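PDB 1ZA0: putative acyl-[acyl-carrier-protein] desaturase DesA2 from Mycobacterium tuberculosis, which probably acts as a diiron acyl-ACP desaturase, introducing double bonds during mycobacterial fatty acid biosynthesis. Local coordinates for residues T23-T28 with E189-E194; V38-G43 with L114-V119; D94-W99 with E194-L199. One frame throughout, in Å; residues are numbered along the deposited sequence.

Six segments of a helical, ferritin-like chain make these contacts, in the order 23-28, 38-43, 94-99, 114-119, 189-194 and 194-199. Contacts 1 and 3 are neighbours, their centres 9 Å apart: both use helix 176-206, they share E194, and H25 of contact 1 packs on W99 of contact 3. Together they join helices 9-27 and 95-121 to the part of helix 176-206 that carries the metal ligands E189 and H192. Contact 2 is remote, its centre 27 Å from that of contact 1 and 32 Å from that of contact 3. It shares helix 95-121 with contact 3 and packs a loop against that helix near its other end, away from the manganese.

Contact 1 (T23-T28 with E189-E194); sequences TRHLDT and EVRHEE. With MN (manganese (II) ion), chain B.
R24, H25 and R191 grip one water between the two helices: R24 NH2 donates to it at 2.9 Å, it donates to R191 O at 2.8 Å, and H25 ND1 meets it in the imidazole plane. R191, its chain bent at chi3 (56°), reaches the end of helix 9-27 with two N-H groups in its guanidinium plane. NH2 bonds H25 O at 2.9 Å, from above the carbonyl plane and not along a lone pair, and also sits over the centre of the H25 ring. NH1 bonds T28 OG1 at 3.0 Å, while that hydroxyl donates to R24 O at 2.7 Å. R24 stacks its guanidinium on the E194 carboxylate, planes 13° apart; R24 NH1 and E194 OE1, 3.5 Å apart, attract by charge alone, and R24 NH2 also bonds N21. H192 ND1 binds the manganese at 2.3 Å, alongside E189, a water, E107 and E159. In the second shell, the E106 carboxylate hydrogen-bonds NE2 of both H192 and H25, linking helix 9-27 to the metal site. Segments 23-27 and 189-194 run nearly antiparallel (163°), on helices 9-27 and 176-206; H25 also leans on R102 of helix 95-121, and E189 on A163 of helix 148-172.

Contact 2 (V38-G43 with L114-V119); sequences VPFDQG and LREYLV
V38 sets its two methyl groups against E116, one at the carbonyl oxygen and the other at CB, where the loop comes so near the helix that the CA atoms of V38 and Y117 are 4.9 Å apart. With CG1 anti to the backbone N (chi1 -180°), the two branches divide the work. CG1 lies against the carbonyl oxygen, 3.6 Å from E116 O, while CG2 meets the start of the glutamate side chain, 3.7 Å from E116 CB, and lies beside the amide of Y117. The valine and glutamate side chains cross at about a right angle.

F40 covers the valine from another direction. Its CG stands anti to its own carbonyl carbon (chi1 -73°), which lets the ring fold back until V38 CG1 sits over the ring centre, 3.5 Å above the plane. The far corner of the same ring points at E116: F40 CZ is 3.9 Å from E116 OE1. E116 is fully extended beyond CG; its OE1 lies at the ring edge, near the ring plane, and the carboxylate is turned 58° from the ring. P39 approaches Y117 obliquely, with P39 CD 4.1 Å from Y117 CD1. P39 is the centre of an inverse gamma turn, closed by a weak bond from F40 N to V38 O, and a 3-10 turn at 40-42 follows.

The contact thus seats the loop between helices 9-27 and 63-77 on helix 95-121 by van der Waals contacts, with no polar bond between the two segments. V38 and F40 continue onto V120, and P39 onto T121 of that helix. Y117 bonds E175 through its OH and packs on L178 and L181 of helix 176-206.

Contact 3 (D94-W99 with E194-L199); sequences DWWGRW and EFFANL
F195 stacks face to face on W99 across two antiparallel helices of the ferritin-like four-helix bundle, and with F196 the pair forms an aromatic cluster. The F195 ring and the five-membered ring of W99 are nearly parallel, 5° apart, with centroids 3.6 Å from each other; F195 CE1 comes within 3.4 Å of W99 CE3. Both side chains have CG anti to the backbone N (chi1 -156° for F195), and they slide past each other in opposite directions. W99 CD2, where the two indole rings fuse, lies over the F195 ring centre, and the phenyl straddles both. F196 meets the same indole differently, as an offset edge-to-face pair: the edge of W99 is turned toward the F196 face, and F196 CZ is 3.5 Å from W99 NE1. F196 also touches W96, its CE1 lying 4.2 Å from W96 CH2. Beyond the segments, W103 and H25 add rings to the cluster, and F196 packs on the manganese ligand E159; the aromatic layer therefore borders the metal site, with W99 also resting on H192. One turn further on, L199 finishes the contact, pushing its CD1 methyl against the edge of the W96 indole, near its plane and 3.6 Å from CZ3.

Contact 1 (T23-T28 with E189-E194)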
# COMPACT_ATOMS: atom_id res chain seq x y z
N THR A 23 -12.80 16.02 -5.51
CA THR A 23 -13.84 16.64 -4.74
C THR A 23 -14.42 15.71 -3.68
O THR A 23 -14.60 16.06 -2.53
CB THR A 23 -14.99 17.19 -5.75
OG1 THR A 23 -14.39 18.15 -6.63
CG2 THR A 23 -15.96 17.99 -5.03
N ARG A 24 -14.75 14.49 -4.07
CA ARG A 24 -15.13 13.50 -3.09
C ARG A 24 -14.05 13.27 -2.00
O ARG A 24 -14.34 13.22 -0.80
CB ARG A 24 -15.40 12.18 -3.79
CG ARG A 24 -15.93 11.11 -2.89
CD ARG A 24 -16.03 9.75 -3.53
NE ARG A 24 -14.87 9.43 -4.33
CZ ARG A 24 -13.66 9.13 -3.87
NH1 ARG A 24 -13.48 9.07 -2.56
NH2 ARG A 24 -12.65 8.84 -4.70
N HIS A 25 -12.82 13.10 -2.44
CA HIS A 25 -11.73 12.70 -1.51
C HIS A 25 -11.56 13.81 -0.45
O HIS A 25 -11.72 13.59 0.74
CB HIS A 25 -10.49 12.41 -2.33
CG HIS A 25 -9.33 11.85 -1.54
ND1 HIS A 25 -8.92 10.53 -1.65
CD2 HIS A 25 -8.49 12.44 -0.66
CE1 HIS A 25 -7.85 10.35 -0.89
NE2 HIS A 25 -7.58 11.48 -0.26
N LEU A 26 -11.44 15.04 -0.90
CA LEU A 26 -11.43 16.22 0.02
C LEU A 26 -12.62 16.39 0.95
O LEU A 26 -12.44 16.67 2.16
CB LEU A 26 -11.19 17.50 -0.75
CG LEU A 26 -9.84 17.62 -1.48
CD1 LEU A 26 -9.77 18.89 -2.29
CD2 LEU A 26 -8.71 17.63 -0.52
N ASP A 27 -13.85 16.20 0.45
CA ASP A 27 -15.06 16.44 1.27
C ASP A 27 -15.29 15.35 2.30
O ASP A 27 -15.98 15.55 3.27
CB ASP A 27 -16.35 16.55 0.40
CG ASP A 27 -16.37 17.81 -0.55
OD1 ASP A 27 -15.50 18.73 -0.50
OD2 ASP A 27 -17.25 17.91 -1.45
N THR A 28 -14.73 14.18 2.07
CA THR A 28 -14.80 13.07 3.03
C THR A 28 -13.47 12.80 3.78
O THR A 28 -13.35 11.82 4.48
CB THR A 28 -15.29 11.78 2.35
OG1 THR A 28 -14.41 11.41 1.26
CG2 THR A 28 -16.77 12.03 1.69
N GLU A 189 -5.56 3.47 2.02
CA GLU A 189 -5.36 2.64 0.89
C GLU A 189 -6.70 2.28 0.16
O GLU A 189 -6.72 2.18 -1.07
CB GLU A 189 -4.65 1.32 1.24
CG GLU A 189 -3.32 1.47 1.97
CD GLU A 189 -2.19 2.01 1.12
OE1 GLU A 189 -1.15 1.27 0.98
OE2 GLU A 189 -2.29 3.18 0.65
N VAL A 190 -7.78 2.12 0.93
CA VAL A 190 -9.11 1.92 0.36
C VAL A 190 -9.51 3.12 -0.54
O VAL A 190 -10.05 2.96 -1.66
CB VAL A 190 -10.14 1.61 1.46
CG1 VAL A 190 -11.61 1.75 0.96
CG2 VAL A 190 -9.87 0.21 2.08
N ARG A 191 -9.24 4.29 -0.02
CA ARG A 191 -9.47 5.54 -0.71
C ARG A 191 -8.61 5.71 -1.95
O ARG A 191 -9.10 6.18 -3.00
CB ARG A 191 -9.33 6.70 0.26
CG ARG A 191 -10.45 6.76 1.23
CD ARG A 191 -10.17 7.66 2.43
NE ARG A 191 -9.80 9.05 2.13
CZ ARG A 191 -10.69 10.03 1.89
NH1 ARG A 191 -11.98 9.77 1.77
NH2 ARG A 191 -10.28 11.28 1.68
N HIS A 192 -7.35 5.23 -1.89
CA HIS A 192 -6.45 5.30 -3.01
C HIS A 192 -6.97 4.38 -4.13
O HIS A 192 -7.01 4.74 -5.36
CB HIS A 192 -5.02 4.93 -2.56
CG HIS A 192 -4.37 5.94 -1.63
ND1 HIS A 192 -3.08 5.79 -1.14
CD2 HIS A 192 -4.86 7.07 -1.06
CE1 HIS A 192 -2.79 6.84 -0.38
NE2 HIS A 192 -3.86 7.61 -0.27
N GLU A 193 -7.29 3.17 -3.74
CA GLU A 193 -7.78 2.21 -4.67
C GLU A 193 -9.07 2.74 -5.39
O GLU A 193 -9.23 2.51 -6.59
CB GLU A 193 -8.00 0.83 -4.03
CG GLU A 193 -8.43 -0.20 -5.09
CD GLU A 193 -9.27 -1.36 -4.57
OE1 GLU A 193 -9.45 -1.48 -3.33
OE2 GLU A 193 -9.71 -2.21 -5.42
N GLU A 194 -9.96 3.36 -4.63
CA GLU A 194 -11.29 3.78 -5.09
C GLU A 194 -11.02 4.83 -6.20
O GLU A 194 -11.60 4.81 -7.27
CB GLU A 194 -12.08 4.43 -3.95
CG GLU A 194 -13.42 5.10 -4.27
CD GLU A 194 -14.10 5.64 -3.05
OE1 GLU A 194 -13.45 5.63 -1.97
OE2 GLU A 194 -15.30 6.06 -3.09
MN MN B . -1.70 3.89 -1.19
O HOH W 1 -10.47 8.59 -2.84
O HOH W 2 -0.15 2.42 -1.59

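Contact 2 (V38-G43 with L114-V119)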
# COMPACT_ATOMS: atom_id res chain seq x y z
N VAL A 38 2.79 7.89 17.41
CA VAL A 38 4.16 7.51 17.86
C VAL A 38 4.32 7.77 19.36
O VAL A 38 4.19 8.89 19.79
CB VAL A 38 5.25 8.30 17.06
CG1 VAL A 38 6.64 7.92 17.50
CG2 VAL A 38 5.08 7.99 15.56
N PRO A 39 4.59 6.74 20.17
CA PRO A 39 4.69 6.90 21.62
C PRO A 39 6.07 7.38 22.00
O PRO A 39 6.90 6.60 22.48
CB PRO A 39 4.44 5.47 22.17
CG PRO A 39 4.98 4.59 21.08
CD PRO A 39 4.73 5.33 19.78
N PHE A 40 6.30 8.62 21.75
CA PHE A 40 7.58 9.26 21.95
C PHE A 40 8.09 9.10 23.37
O PHE A 40 9.29 8.97 23.54
CB PHE A 40 7.49 10.76 21.60
CG PHE A 40 7.41 11.02 20.11
CD1 PHE A 40 8.52 10.80 19.30
CD2 PHE A 40 6.22 11.48 19.55
CE1 PHE A 40 8.44 11.04 17.93
CE2 PHE A 40 6.09 11.69 18.18
CZ PHE A 40 7.21 11.48 17.35
N ASP A 41 7.17 9.05 24.37
CA ASP A 41 7.55 8.84 25.79
C ASP A 41 8.44 7.64 25.97
O ASP A 41 9.23 7.64 26.88
CB ASP A 41 6.31 8.49 26.66
CG ASP A 41 5.47 9.68 27.02
OD1 ASP A 41 5.79 10.85 26.69
OD2 ASP A 41 4.39 9.52 27.62
N GLN A 42 8.27 6.59 25.17
CA GLN A 42 9.10 5.36 25.26
C GLN A 42 10.47 5.47 24.58
O GLN A 42 11.28 4.58 24.69
CB GLN A 42 8.42 4.21 24.54
CG GLN A 42 7.19 3.78 25.21
CD GLN A 42 6.48 2.69 24.46
OE1 GLN A 42 7.11 1.87 23.73
NE2 GLN A 42 5.14 2.63 24.67
N GLY A 43 10.68 6.52 23.81
CA GLY A 43 11.91 6.67 23.08
C GLY A 43 13.12 6.77 23.98
O GLY A 43 13.08 7.31 25.09
N LEU A 114 5.27 4.93 10.07
CA LEU A 114 5.87 3.63 10.29
C LEU A 114 7.30 3.71 10.80
O LEU A 114 7.68 3.01 11.72
CB LEU A 114 5.85 2.78 9.03
CG LEU A 114 4.49 2.24 8.53
CD1 LEU A 114 4.63 1.91 7.04
CD2 LEU A 114 4.10 0.95 9.27
N ARG A 115 8.11 4.53 10.15
CA ARG A 115 9.50 4.69 10.56
C ARG A 115 9.64 5.19 11.98
O ARG A 115 10.39 4.60 12.76
CB ARG A 115 10.25 5.62 9.62
CG ARG A 115 11.74 5.74 9.87
CD ARG A 115 12.48 6.57 8.80
NE ARG A 115 12.57 5.87 7.54
CZ ARG A 115 13.36 4.84 7.32
NH1 ARG A 115 14.24 4.45 8.22
NH2 ARG A 115 13.32 4.24 6.15
N GLU A 116 8.92 6.25 12.30
CA GLU A 116 8.94 6.86 13.62
C GLU A 116 8.45 5.92 14.72
O GLU A 116 9.08 5.82 15.80
CB GLU A 116 8.23 8.20 13.66
CG GLU A 116 9.03 9.23 12.87
CD GLU A 116 8.43 10.64 12.82
OE1 GLU A 116 7.39 10.87 13.46
OE2 GLU A 116 9.02 11.47 12.08
N TYR A 117 7.38 5.20 14.46
CA TYR A 117 6.91 4.22 15.41
C TYR A 117 8.06 3.24 15.65
O TYR A 117 8.41 2.91 16.80
CB TYR A 117 5.69 3.47 14.90
CG TYR A 117 5.21 2.40 15.87
CD1 TYR A 117 4.17 2.63 16.73
CD2 TYR A 117 5.79 1.15 15.85
CE1 TYR A 117 3.74 1.62 17.65
CE2 TYR A 117 5.42 0.16 16.71
CZ TYR A 117 4.40 0.41 17.64
OH TYR A 117 4.01 -0.65 18.47
N LEU A 118 8.63 2.71 14.59
CA LEU A 118 9.58 1.62 14.71
C LEU A 118 10.90 1.97 15.45
O LEU A 118 11.46 1.12 16.19
CB LEU A 118 9.91 1.09 13.34
CG LEU A 118 8.82 0.23 12.67
CD1 LEU A 118 9.22 -0.21 11.26
CD2 LEU A 118 8.46 -0.95 13.56
N VAL A 119 11.40 3.18 15.19
CA VAL A 119 12.63 3.63 15.76
C VAL A 119 12.40 4.05 17.23
O VAL A 119 13.25 3.81 18.05
CB VAL A 119 13.34 4.73 14.93
CG1 VAL A 119 12.63 6.03 15.03
CG2 VAL A 119 14.83 4.88 15.44

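Contact 3 (D94-W99 with E194-L199)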
# COMPACT_ATOMS: atom_id res chain seq x y z
N ASP A 94 -4.03 21.71 -13.11
CA ASP A 94 -4.46 20.35 -13.43
C ASP A 94 -5.09 19.71 -12.15
O ASP A 94 -4.48 19.71 -11.06
CB ASP A 94 -3.25 19.51 -13.89
CG ASP A 94 -3.58 18.57 -15.05
OD1 ASP A 94 -4.35 18.98 -15.94
OD2 ASP A 94 -3.10 17.42 -15.20
N TRP A 95 -6.33 19.23 -12.27
CA TRP A 95 -6.94 18.43 -11.22
C TRP A 95 -6.06 17.19 -10.94
O TRP A 95 -5.87 16.81 -9.79
CB TRP A 95 -8.38 18.03 -11.57
CG TRP A 95 -9.37 19.13 -11.33
CD1 TRP A 95 -9.94 19.96 -12.29
CD2 TRP A 95 -9.90 19.56 -10.08
NE1 TRP A 95 -10.79 20.86 -11.68
CE2 TRP A 95 -10.79 20.64 -10.33
CE3 TRP A 95 -9.74 19.12 -8.75
CZ2 TRP A 95 -11.50 21.27 -9.33
CZ3 TRP A 95 -10.44 19.77 -7.75
CH2 TRP A 95 -11.32 20.83 -8.04
N TRP A 96 -5.51 16.59 -11.99
CA TRP A 96 -4.65 15.43 -11.87
C TRP A 96 -3.41 15.73 -11.08
O TRP A 96 -2.95 14.87 -10.33
CB TRP A 96 -4.29 14.86 -13.23
CG TRP A 96 -3.23 13.79 -13.28
CD1 TRP A 96 -1.91 13.95 -13.70
CD2 TRP A 96 -3.36 12.39 -12.93
NE1 TRP A 96 -1.23 12.75 -13.60
CE2 TRP A 96 -2.09 11.78 -13.14
CE3 TRP A 96 -4.39 11.62 -12.40
CZ2 TRP A 96 -1.86 10.41 -12.88
CZ3 TRP A 96 -4.16 10.25 -12.18
CH2 TRP A 96 -2.91 9.67 -12.41
N GLY A 97 -2.86 16.93 -11.25
CA GLY A 97 -1.64 17.28 -10.53
C GLY A 97 -1.97 17.47 -9.06
O GLY A 97 -1.15 17.19 -8.18
N ARG A 98 -3.15 17.98 -8.84
CA ARG A 98 -3.69 18.18 -7.52
C ARG A 98 -3.83 16.76 -6.87
O ARG A 98 -3.39 16.57 -5.77
CB ARG A 98 -5.03 18.92 -7.56
CG ARG A 98 -4.95 20.43 -7.38
CD ARG A 98 -6.32 21.11 -7.25
N TRP A 99 -4.31 15.78 -7.60
CA TRP A 99 -4.40 14.41 -7.07
C TRP A 99 -3.03 13.82 -6.82
O TRP A 99 -2.81 13.30 -5.70
CB TRP A 99 -5.24 13.49 -7.93
CG TRP A 99 -5.16 12.02 -7.56
CD1 TRP A 99 -4.76 11.02 -8.38
CD2 TRP A 99 -5.44 11.41 -6.30
NE1 TRP A 99 -4.84 9.81 -7.73
CE2 TRP A 99 -5.25 10.00 -6.46
CE3 TRP A 99 -5.90 11.87 -5.07
CZ2 TRP A 99 -5.45 9.07 -5.42
CZ3 TRP A 99 -6.12 10.91 -4.03
CH2 TRP A 99 -5.85 9.56 -4.22
N GLU A 194 -9.96 3.36 -4.63
CA GLU A 194 -11.29 3.78 -5.09
C GLU A 194 -11.02 4.83 -6.20
O GLU A 194 -11.60 4.81 -7.27
CB GLU A 194 -12.08 4.43 -3.95
CG GLU A 194 -13.42 5.10 -4.27
CD GLU A 194 -14.10 5.64 -3.05
OE1 GLU A 194 -13.45 5.63 -1.97
OE2 GLU A 194 -15.30 6.06 -3.09
N PHE A 195 -10.12 5.75 -5.91
CA PHE A 195 -9.74 6.82 -6.84
C PHE A 195 -9.18 6.27 -8.12
O PHE A 195 -9.74 6.54 -9.20
CB PHE A 195 -8.77 7.80 -6.16
CG PHE A 195 -8.76 9.20 -6.76
CD1 PHE A 195 -9.00 10.30 -5.97
CD2 PHE A 195 -8.45 9.41 -8.08
CE1 PHE A 195 -8.94 11.60 -6.49
CE2 PHE A 195 -8.42 10.71 -8.62
CZ PHE A 195 -8.68 11.80 -7.83
N PHE A 196 -8.11 5.45 -8.04
CA PHE A 196 -7.56 4.88 -9.26
C PHE A 196 -8.55 3.99 -9.97
O PHE A 196 -8.63 3.96 -11.22
CB PHE A 196 -6.23 4.14 -9.05
CG PHE A 196 -5.09 5.08 -8.71
CD1 PHE A 196 -4.60 5.97 -9.66
CD2 PHE A 196 -4.54 5.07 -7.45
CE1 PHE A 196 -3.55 6.84 -9.35
CE2 PHE A 196 -3.48 5.94 -7.13
CZ PHE A 196 -3.02 6.83 -8.08
N ALA A 197 -9.28 3.21 -9.21
CA ALA A 197 -10.21 2.28 -9.85
C ALA A 197 -11.33 3.05 -10.58
O ALA A 197 -11.86 2.57 -11.56
CB ALA A 197 -10.81 1.34 -8.82
N ASN A 198 -11.75 4.19 -10.05
CA ASN A 198 -12.80 4.95 -10.72
C ASN A 198 -12.26 5.49 -12.09
O ASN A 198 -13.00 5.55 -13.08
CB ASN A 198 -13.32 6.10 -9.81
CG ASN A 198 -14.19 5.59 -8.68
OD1 ASN A 198 -14.66 4.43 -8.75
ND2 ASN A 198 -14.47 6.47 -7.63
N LEU A 199 -10.96 5.82 -12.15
CA LEU A 199 -10.35 6.33 -13.37
C LEU A 199 -10.33 5.22 -14.37
O LEU A 199 -10.59 5.43 -15.56
CB LEU A 199 -8.96 6.90 -13.15
CG LEU A 199 -8.81 8.07 -12.22
CD1 LEU A 199 -7.36 8.61 -12.11
CD2 LEU A 199 -9.68 9.13 -12.68